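Local coordinates for protein phosphonopyruvate hydrolase (Variovorax sp., PDB 2HJP) that hydrolyses the carbon-phosphorus bond of phosphonopyruvate to give pyruvate and phosphate, using a divalent metal ion such as magnesium, cobalt or manganese, at residues A[87-97]-A[136-145]; A[202-213]-A[226-237]. All coordinates share one frame; numbering follows the deposited sequence.

Interaction 1. Residues A[87-97]-A[136-145]; sequences GNAVNVHYVVP and GKIAAATAAR
Val92 holds CG1 anti to its backbone N (chi1 173°), which lays this methyl against the backbone of 136-145, while Lys137 bends at chi3 (75°) and turns its ammonium back to the start of 87-97. Val92 CG1 lies 3.4 Å from Lys137 O and 3.7 Å from Ala141 CB. Its other methyl, CG2, faces Lys137 CE, the two side chains crossing at about a right angle. Lower in the lysine, CG packs on Ala89 N and CA; at the tip, Lys137 NZ donates to Gly87 O at 3.1 Å, with a C=O...N angle of 163°. Thr84 O takes a second bond from NZ, so the charge is gripped by two backbone carbonyls. These segments belong to helices 89-102 and 131-144, which follow consecutive strands on the outside of the TIM barrel and run roughly parallel here, their axes 8.1 Å apart. Alanines allow the close spacing: Ala140 CB reaches Ala89 O at 3.5 Å, and Ala141 CB touches both Val92 CG1 and Val96 CG2. Farther along, Ala144 CB lies over one face of the His93 imidazole, offset toward its rim, in a CH-pi contact, and also touches Pro97 CG at 3.8 Å. His93 ND1 is buried by this contact without a polar partner. Asn88 caps helix 89-102 through OD1, which accepts from Asn91 N and, weakly, from Val90 N; its ND2 bonds to Lys116 O of a neighbouring subunit, and Val284 of another subunit packs on His93.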
loop_
_atom_site.group_PDB
_atom_site.type_symbol
_atom_site.label_atom_id
_atom_site.label_comp_id
_atom_site.label_asym_id
_atom_site.label_seq_id
_atom_site.Cartn_x
_atom_site.Cartn_y
_atom_site.Cartn_z
ATOM N N GLY A 87 -2.114 16.151 11.031
ATOM C CA GLY A 87 -3.404 16.480 11.602
ATOM C C GLY A 87 -3.220 17.112 12.962
ATOM O O GLY A 87 -2.165 17.693 13.221
ATOM N N ASN A 88 -4.213 17.009 13.832
ATOM C CA ASN A 88 -4.085 17.634 15.129
ATOM C C ASN A 88 -3.558 16.599 16.136
ATOM O O ASN A 88 -3.180 15.497 15.781
ATOM C CB ASN A 88 -5.457 18.177 15.589
ATOM C CG ASN A 88 -6.528 17.088 15.662
ATOM O OD1 ASN A 88 -6.229 15.873 15.762
ATOM N ND2 ASN A 88 -7.791 17.511 15.599
ATOM N N ALA A 89 -3.599 16.934 17.417
ATOM C CA ALA A 89 -3.090 16.014 18.451
ATOM C C ALA A 89 -3.761 14.666 18.411
ATOM O O ALA A 89 -3.151 13.653 18.776
ATOM C CB ALA A 89 -3.233 16.644 19.892
ATOM N N VAL A 90 -5.016 14.608 17.978
ATOM C CA VAL A 90 -5.667 13.304 17.930
ATOM C C VAL A 90 -4.982 12.448 16.829
ATOM O O VAL A 90 -4.676 11.294 17.072
ATOM C CB VAL A 90 -7.151 13.441 17.657
ATOM C CG1 VAL A 90 -7.783 12.040 17.472
ATOM C CG2 VAL A 90 -7.830 14.197 18.819
ATOM N N ASN A 91 -4.721 13.022 15.654
ATOM C CA ASN A 91 -4.051 12.282 14.584
ATOM C C ASN A 91 -2.672 11.884 15.110
ATOM O O ASN A 91 -2.264 10.770 14.911
ATOM C CB ASN A 91 -3.889 13.160 13.324
ATOM C CG ASN A 91 -5.208 13.496 12.706
ATOM O OD1 ASN A 91 -5.821 12.635 12.048
ATOM N ND2 ASN A 91 -5.694 14.704 12.928
ATOM N N VAL A 92 -1.978 12.796 15.802
ATOM C CA VAL A 92 -0.647 12.488 16.364
ATOM C C VAL A 92 -0.670 11.228 17.208
ATOM O O VAL A 92 0.150 10.307 17.064
ATOM C CB VAL A 92 -0.094 13.673 17.192
ATOM C CG1 VAL A 92 1.204 13.261 17.917
ATOM C CG2 VAL A 92 0.161 14.848 16.283
ATOM N N HIS A 93 -1.655 11.154 18.071
ATOM C CA HIS A 93 -1.838 9.966 18.930
ATOM C C HIS A 93 -1.976 8.663 18.203
ATOM O O HIS A 93 -1.491 7.628 18.657
ATOM C CB HIS A 93 -3.093 10.177 19.787
ATOM C CG HIS A 93 -3.196 9.210 20.901
ATOM N ND1 HIS A 93 -2.658 9.456 22.143
ATOM C CD2 HIS A 93 -3.785 8.001 20.970
ATOM C CE1 HIS A 93 -2.926 8.435 22.929
ATOM N NE2 HIS A 93 -3.611 7.543 22.248
ATOM N N TYR A 94 -2.636 8.708 17.050
ATOM C CA TYR A 94 -2.852 7.521 16.252
ATOM C C TYR A 94 -1.677 7.237 15.319
ATOM O O TYR A 94 -1.411 6.098 14.991
ATOM C CB TYR A 94 -4.156 7.632 15.405
ATOM C CG TYR A 94 -5.423 7.434 16.240
ATOM C CD1 TYR A 94 -5.930 6.152 16.492
ATOM C CD2 TYR A 94 -6.073 8.511 16.800
ATOM C CE1 TYR A 94 -7.089 5.956 17.311
ATOM C CE2 TYR A 94 -7.242 8.338 17.623
ATOM C CZ TYR A 94 -7.741 7.049 17.871
ATOM O OH TYR A 94 -8.848 6.863 18.698
ATOM N N VAL A 95 -0.989 8.281 14.913
ATOM C CA VAL A 95 0.096 8.167 13.991
ATOM C C VAL A 95 1.424 7.723 14.621
ATOM O O VAL A 95 2.077 6.894 14.080
ATOM C CB VAL A 95 0.263 9.563 13.277
ATOM C CG1 VAL A 95 1.642 9.799 12.918
ATOM C CG2 VAL A 95 -0.577 9.567 12.040
ATOM N N VAL A 96 1.776 8.255 15.785
ATOM C CA VAL A 96 3.063 7.927 16.435
ATOM C C VAL A 96 3.335 6.436 16.686
ATOM O O VAL A 96 4.398 5.915 16.314
ATOM C CB VAL A 96 3.239 8.853 17.721
ATOM C CG1 VAL A 96 4.379 8.321 18.623
ATOM C CG2 VAL A 96 3.587 10.313 17.194
ATOM N N PRO A 97 2.357 5.709 17.214
ATOM C CA PRO A 97 2.558 4.285 17.462
ATOM C C PRO A 97 2.815 3.551 16.107
ATOM O O PRO A 97 3.493 2.547 16.087
ATOM C CB PRO A 97 1.229 3.840 18.144
ATOM C CG PRO A 97 0.677 5.117 18.725
ATOM C CD PRO A 97 1.072 6.197 17.723
ATOM N N GLY A 136 0.095 20.502 23.127
ATOM C CA GLY A 136 -0.817 19.340 23.155
ATOM C C GLY A 136 -0.362 18.205 22.202
ATOM O O GLY A 136 -0.456 16.999 22.490
ATOM N N LYS A 137 0.075 18.601 21.015
ATOM C CA LYS A 137 0.559 17.619 20.027
ATOM C C LYS A 137 1.808 16.836 20.485
ATOM O O LYS A 137 1.927 15.623 20.311
ATOM C CB LYS A 137 0.789 18.367 18.714
ATOM C CG LYS A 137 -0.569 18.779 18.078
ATOM C CD LYS A 137 -0.369 19.721 16.909
ATOM C CE LYS A 137 0.139 18.962 15.695
ATOM N NZ LYS A 137 -0.060 19.722 14.384
ATOM N N ILE A 138 2.738 17.534 21.083
ATOM C CA ILE A 138 3.947 16.888 21.581
ATOM C C ILE A 138 3.573 15.976 22.756
ATOM O O ILE A 138 4.058 14.847 22.842
ATOM C CB ILE A 138 4.919 17.995 22.087
ATOM C CG1 ILE A 138 5.514 18.696 20.859
ATOM C CG2 ILE A 138 6.031 17.406 23.000
ATOM C CD1 ILE A 138 6.403 17.845 19.910
ATOM N N ALA A 139 2.715 16.465 23.673
ATOM C CA ALA A 139 2.300 15.632 24.824
ATOM C C ALA A 139 1.563 14.378 24.307
ATOM O O ALA A 139 1.727 13.283 24.863
ATOM C CB ALA A 139 1.382 16.447 25.793
ATOM N N ALA A 140 0.741 14.540 23.254
ATOM C CA ALA A 140 0.046 13.367 22.652
ATOM C C ALA A 140 1.087 12.369 22.093
ATOM O O ALA A 140 0.888 11.135 22.196
ATOM C CB ALA A 140 -0.913 13.809 21.499
ATOM N N ALA A 141 2.170 12.882 21.484
ATOM C CA ALA A 141 3.175 12.022 20.920
ATOM C C ALA A 141 3.891 11.268 22.008
ATOM O O ALA A 141 4.097 10.047 21.872
ATOM C CB ALA A 141 4.207 12.821 20.070
ATOM N N THR A 142 4.308 11.975 23.075
ATOM C CA THR A 142 4.988 11.273 24.154
ATOM C C THR A 142 4.066 10.329 24.913
ATOM O O THR A 142 4.526 9.317 25.432
ATOM C CB THR A 142 5.700 12.213 25.170
ATOM O OG1 THR A 142 4.725 13.073 25.807
ATOM C CG2 THR A 142 6.815 13.035 24.438
ATOM N N ALA A 143 2.780 10.661 24.995
ATOM C CA ALA A 143 1.788 9.763 25.650
ATOM C C ALA A 143 1.588 8.484 24.775
ATOM O O ALA A 143 1.425 7.365 25.286
ATOM C CB ALA A 143 0.391 10.489 25.783
ATOM N N ALA A 144 1.584 8.656 23.459
ATOM C CA ALA A 144 1.340 7.537 22.542
ATOM C C ALA A 144 2.489 6.530 22.358
ATOM O O ALA A 144 2.242 5.376 22.016
ATOM C CB ALA A 144 0.901 8.092 21.158
ATOM N N ARG A 145 3.734 6.941 22.586
ATOM C CA ARG A 145 4.851 6.035 22.392
ATOM C C ARG A 145 4.837 4.911 23.432
ATOM O O ARG A 145 4.431 5.142 24.566
ATOM C CB ARG A 145 6.206 6.790 22.463
ATOM C CG ARG A 145 6.755 7.057 23.802
ATOM C CD ARG A 145 8.126 7.864 23.894
ATOM N NE ARG A 145 8.052 8.749 25.082
ATOM C CZ ARG A 145 8.823 9.818 25.296
ATOM N NH1 ARG A 145 9.782 10.187 24.421
ATOM N NH2 ARG A 145 8.584 10.577 26.364
#

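Interaction 2. Residues A[202-213]-A[226-237]; sequences WPGKVPLVLVPT and LSKVGIVIYGNH
Lys228 reaches back along 202-213 with its chain extended beyond CG. Lys228 CB approaches Leu208 CD1 at 4.4 Å, CD comes to the edge of the Trp202 indole near the ring plane, Lys228 CE lies 3.3 Å from Trp202 O, and the lysine NZ donates to that same oxygen at 2.9 Å, in the carbonyl plane. Val199 O, in the helix before Trp202, also accepts from NZ. The indole is clamped by Pro203 CD and Gly204 N on one face and Leu208 CD2 on the other, and its NE1 donates to Val206 O. One water bridges Val206 O and Lys228 O.

Strands 208-210 and 229-234 run parallel. Leu208 N donates to Lys228 O, and Leu208 O accepts from Gly230 N at 2.8 Å and weakly from Ile231 N, where a beta bulge shifts the pairing by one residue. Beyond the bulge, Leu210 N bonds to Ile231 O and Ile233 N to Leu210 O, the latter at 2.7 Å. Val209 and Ile231 lie side by side on one face of the sheet. On the other, the side chains of Leu210 and Val229 cross at about a right angle, with Leu210 CD1 3.8 Å from Val229 CG2, and Ile223 of helix 220-224 covers both residues. Nearer the C-terminal ends, Pro212 CD touches both Val232 CG2 and Ile233 O, and Thr213 CG2 touches Asn236 OD1 at 3.5 Å; that oxygen accepts from Arg240. A second water joins Thr213 O to His237 NE2. The segments carry the two strands of the last beta-alpha-beta unit of the TIM barrel, joined through helix 220-224, and at its C-terminal end, where this fold carries its active site, Gly235 touches bound phosphonopyruvate.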
loop_
_atom_site.group_PDB
_atom_site.type_symbol
_atom_site.label_atom_id
_atom_site.label_comp_id
_atom_site.label_asym_id
_atom_site.label_seq_id
_atom_site.Cartn_x
_atom_site.Cartn_y
_atom_site.Cartn_z
ATOM N N TRP A 202 19.854 29.630 23.839
ATOM C CA TRP A 202 19.014 28.511 24.284
ATOM C C TRP A 202 19.278 28.177 25.765
ATOM O O TRP A 202 20.393 27.869 26.120
ATOM C CB TRP A 202 19.293 27.273 23.404
ATOM C CG TRP A 202 18.530 26.082 23.872
ATOM C CD1 TRP A 202 19.026 24.916 24.374
ATOM C CD2 TRP A 202 17.096 25.966 23.908
ATOM N NE1 TRP A 202 17.987 24.070 24.707
ATOM C CE2 TRP A 202 16.789 24.701 24.439
ATOM C CE3 TRP A 202 16.044 26.829 23.555
ATOM C CZ2 TRP A 202 15.433 24.249 24.632
ATOM C CZ3 TRP A 202 14.703 26.389 23.742
ATOM C CH2 TRP A 202 14.417 25.103 24.280
ATOM N N PRO A 203 18.245 28.219 26.620
ATOM C CA PRO A 203 18.312 27.946 28.064
ATOM C C PRO A 203 17.779 26.565 28.520
ATOM O O PRO A 203 17.975 26.149 29.698
ATOM C CB PRO A 203 17.506 29.112 28.653
ATOM C CG PRO A 203 16.357 29.278 27.656
ATOM C CD PRO A 203 16.948 28.842 26.270
ATOM N N GLY A 204 17.160 25.836 27.585
ATOM C CA GLY A 204 16.582 24.542 27.911
ATOM C C GLY A 204 17.596 23.487 28.248
ATOM O O GLY A 204 18.792 23.647 27.978
ATOM N N LYS A 205 17.112 22.391 28.817
ATOM C CA LYS A 205 17.965 21.294 29.248
ATOM C C LYS A 205 18.148 20.270 28.116
ATOM O O LYS A 205 19.229 19.688 27.992
ATOM C CB LYS A 205 17.354 20.604 30.484
ATOM N N VAL A 206 17.134 20.092 27.257
ATOM C CA VAL A 206 17.275 19.132 26.178
ATOM C C VAL A 206 18.178 19.631 25.054
ATOM O O VAL A 206 18.319 20.827 24.832
ATOM C CB VAL A 206 15.928 18.709 25.608
ATOM C CG1 VAL A 206 15.087 18.134 26.734
ATOM C CG2 VAL A 206 15.272 19.838 24.834
ATOM N N PRO A 207 18.797 18.697 24.323
ATOM C CA PRO A 207 19.697 19.008 23.208
ATOM C C PRO A 207 19.051 19.585 21.998
ATOM O O PRO A 207 17.874 19.350 21.711
ATOM C CB PRO A 207 20.343 17.686 22.827
ATOM C CG PRO A 207 19.855 16.695 23.776
ATOM C CD PRO A 207 18.747 17.260 24.629
ATOM N N LEU A 208 19.824 20.355 21.269
ATOM C CA LEU A 208 19.325 20.920 20.018
ATOM C C LEU A 208 19.701 20.067 18.814
ATOM O O LEU A 208 20.666 19.253 18.868
ATOM C CB LEU A 208 19.899 22.312 19.794
ATOM C CG LEU A 208 19.523 23.274 20.896
ATOM C CD1 LEU A 208 20.196 24.595 20.544
ATOM C CD2 LEU A 208 17.948 23.393 21.079
ATOM N N VAL A 209 18.925 20.251 17.753
ATOM C CA VAL A 209 19.145 19.545 16.487
ATOM C C VAL A 209 19.242 20.626 15.394
ATOM O O VAL A 209 18.375 21.508 15.318
ATOM C CB VAL A 209 17.944 18.609 16.106
ATOM C CG1 VAL A 209 18.265 17.815 14.781
ATOM C CG2 VAL A 209 17.579 17.692 17.269
ATOM N N LEU A 210 20.292 20.531 14.573
ATOM C CA LEU A 210 20.485 21.445 13.436
ATOM C C LEU A 210 20.410 20.718 12.073
ATOM O O LEU A 210 20.848 19.539 11.934
ATOM C CB LEU A 210 21.877 22.135 13.533
ATOM C CG LEU A 210 22.209 22.919 14.818
ATOM C CD1 LEU A 210 23.578 23.587 14.795
ATOM C CD2 LEU A 210 21.099 24.006 14.950
ATOM N N VAL A 211 19.890 21.403 11.070
ATOM C CA VAL A 211 19.835 20.883 9.687
ATOM C C VAL A 211 20.483 22.047 8.924
ATOM O O VAL A 211 19.793 22.955 8.444
ATOM C CB VAL A 211 18.366 20.705 9.242
ATOM C CG1 VAL A 211 18.299 20.062 7.804
ATOM C CG2 VAL A 211 17.601 19.914 10.320
ATOM N N PRO A 212 21.808 22.055 8.843
ATOM C CA PRO A 212 22.621 23.095 8.190
ATOM C C PRO A 212 22.640 23.184 6.682
ATOM O O PRO A 212 23.551 23.767 6.139
ATOM C CB PRO A 212 24.017 22.823 8.735
ATOM C CG PRO A 212 24.054 21.298 8.785
ATOM C CD PRO A 212 22.661 20.923 9.296
ATOM N N THR A 213 21.619 22.611 6.028
ATOM C CA THR A 213 21.527 22.576 4.571
ATOM C C THR A 213 21.732 23.887 3.884
ATOM O O THR A 213 22.470 23.920 2.897
ATOM C CB THR A 213 20.156 22.028 4.129
ATOM O OG1 THR A 213 19.998 20.752 4.723
ATOM C CG2 THR A 213 20.038 21.921 2.591
ATOM N N LEU A 226 29.504 23.528 19.820
ATOM C CA LEU A 226 28.248 23.983 20.395
ATOM C C LEU A 226 27.792 22.803 21.275
ATOM O O LEU A 226 27.116 21.828 20.804
ATOM C CB LEU A 226 27.247 24.285 19.241
ATOM C CG LEU A 226 27.777 25.197 18.101
ATOM C CD1 LEU A 226 26.767 25.299 16.911
ATOM C CD2 LEU A 226 28.085 26.580 18.666
ATOM N N SER A 227 28.175 22.869 22.547
ATOM C CA SER A 227 27.835 21.785 23.441
ATOM C C SER A 227 26.341 21.578 23.537
ATOM O O SER A 227 25.904 20.530 23.964
ATOM C CB SER A 227 28.350 22.057 24.872
ATOM O OG SER A 227 29.747 22.219 24.802
ATOM N N LYS A 228 25.565 22.580 23.199
ATOM C CA LYS A 228 24.107 22.427 23.311
ATOM C C LYS A 228 23.427 21.597 22.202
ATOM O O LYS A 228 22.268 21.217 22.365
ATOM C CB LYS A 228 23.469 23.804 23.340
ATOM C CG LYS A 228 23.787 24.583 24.606
ATOM C CD LYS A 228 23.252 25.977 24.472
ATOM C CE LYS A 228 23.513 26.727 25.811
ATOM N NZ LYS A 228 23.195 28.092 25.585
ATOM N N VAL A 229 24.145 21.371 21.089
ATOM C CA VAL A 229 23.620 20.626 19.920
ATOM C C VAL A 229 24.006 19.160 20.047
ATOM O O VAL A 229 25.172 18.873 20.218
ATOM C CB VAL A 229 24.288 21.177 18.622
ATOM C CG1 VAL A 229 23.855 20.406 17.374
ATOM C CG2 VAL A 229 23.954 22.623 18.472
ATOM N N GLY A 230 23.039 18.241 19.973
ATOM C CA GLY A 230 23.400 16.831 20.029
ATOM C C GLY A 230 23.263 16.071 18.688
ATOM O O GLY A 230 23.753 14.949 18.536
ATOM N N ILE A 231 22.634 16.707 17.710
ATOM C CA ILE A 231 22.397 16.048 16.447
ATOM C C ILE A 231 22.538 16.971 15.253
ATOM O O ILE A 231 22.048 18.063 15.294
ATOM C CB ILE A 231 20.931 15.472 16.415
ATOM C CG1 ILE A 231 20.773 14.375 17.442
ATOM C CG2 ILE A 231 20.600 14.876 15.057
ATOM C CD1 ILE A 231 19.328 14.064 17.840
ATOM N N VAL A 232 23.242 16.556 14.205
ATOM C CA VAL A 232 23.234 17.359 13.013
ATOM C C VAL A 232 22.587 16.486 11.930
ATOM O O VAL A 232 22.878 15.274 11.815
ATOM C CB VAL A 232 24.610 17.772 12.578
ATOM C CG1 VAL A 232 25.478 16.609 12.540
ATOM C CG2 VAL A 232 24.509 18.479 11.183
ATOM N N ILE A 233 21.679 17.064 11.149
ATOM C CA ILE A 233 21.020 16.258 10.087
ATOM C C ILE A 233 21.403 16.813 8.694
ATOM O O ILE A 233 21.307 18.033 8.479
ATOM C CB ILE A 233 19.458 16.355 10.217
ATOM C CG1 ILE A 233 18.994 15.519 11.448
ATOM C CG2 ILE A 233 18.730 15.839 8.905
ATOM C CD1 ILE A 233 18.654 14.052 11.237
ATOM N N TYR A 234 21.832 15.924 7.785
ATOM C CA TYR A 234 22.117 16.306 6.381
ATOM C C TYR A 234 20.787 16.069 5.704
ATOM O O TYR A 234 20.364 14.933 5.416
ATOM C CB TYR A 234 23.279 15.485 5.903
ATOM C CG TYR A 234 24.518 15.932 6.679
ATOM C CD1 TYR A 234 24.995 17.224 6.556
ATOM C CD2 TYR A 234 25.170 15.061 7.555
ATOM C CE1 TYR A 234 26.121 17.659 7.297
ATOM C CE2 TYR A 234 26.305 15.466 8.312
ATOM C CZ TYR A 234 26.757 16.782 8.162
ATOM O OH TYR A 234 27.829 17.200 8.896
ATOM N N GLY A 235 20.117 17.172 5.468
ATOM C CA GLY A 235 18.742 17.095 5.023
ATOM C C GLY A 235 18.330 16.561 3.699
ATOM O O GLY A 235 17.262 15.911 3.628
ATOM N N ASN A 236 19.148 16.790 2.654
ATOM C CA ASN A 236 18.711 16.350 1.314
ATOM C C ASN A 236 19.846 16.095 0.314
ATOM O O ASN A 236 19.648 16.170 -0.893
ATOM C CB ASN A 236 17.740 17.443 0.735
ATOM C CG ASN A 236 18.377 18.878 0.701
ATOM O OD1 ASN A 236 19.588 19.015 0.678
ATOM N ND2 ASN A 236 17.518 19.937 0.705
ATOM N N HIS A 237 21.008 15.715 0.821
ATOM C CA HIS A 237 22.178 15.542 0.011
ATOM C C HIS A 237 22.168 14.230 -0.795
ATOM O O HIS A 237 22.824 14.139 -1.860
ATOM C CB HIS A 237 23.418 15.656 0.904
ATOM C CG HIS A 237 23.478 16.945 1.664
ATOM N ND1 HIS A 237 22.754 17.154 2.825
ATOM C CD2 HIS A 237 23.992 18.155 1.310
ATOM C CE1 HIS A 237 22.806 18.447 3.143
ATOM N NE2 HIS A 237 23.555 19.073 2.240
HETATM O O HOH W 1 20.937 22.131 24.705
HETATM O O HOH W 2 23.497 21.812 1.382
#

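Both contacts are mostly buried and join neighbouring elements of one barrel, but in different layers. Interaction 1 pairs two of the outer helices, whereas interaction 2 pairs the seventh and eighth strands of the inner sheet; their centres are 23 Å apart and they share no element. Short alanine and valine side chains bring the helices together, with a single lysine bond between the segments. Main-chain hydrogen bonds bind the strands, and branched aliphatic groups fill in on both faces. Each also meets other subunits of the tetramer. Interaction 2 reaches the substrate directly through Gly235, while interaction 1 stands back, with the side chain of Lys137 about 14 Å from the magnesium ion.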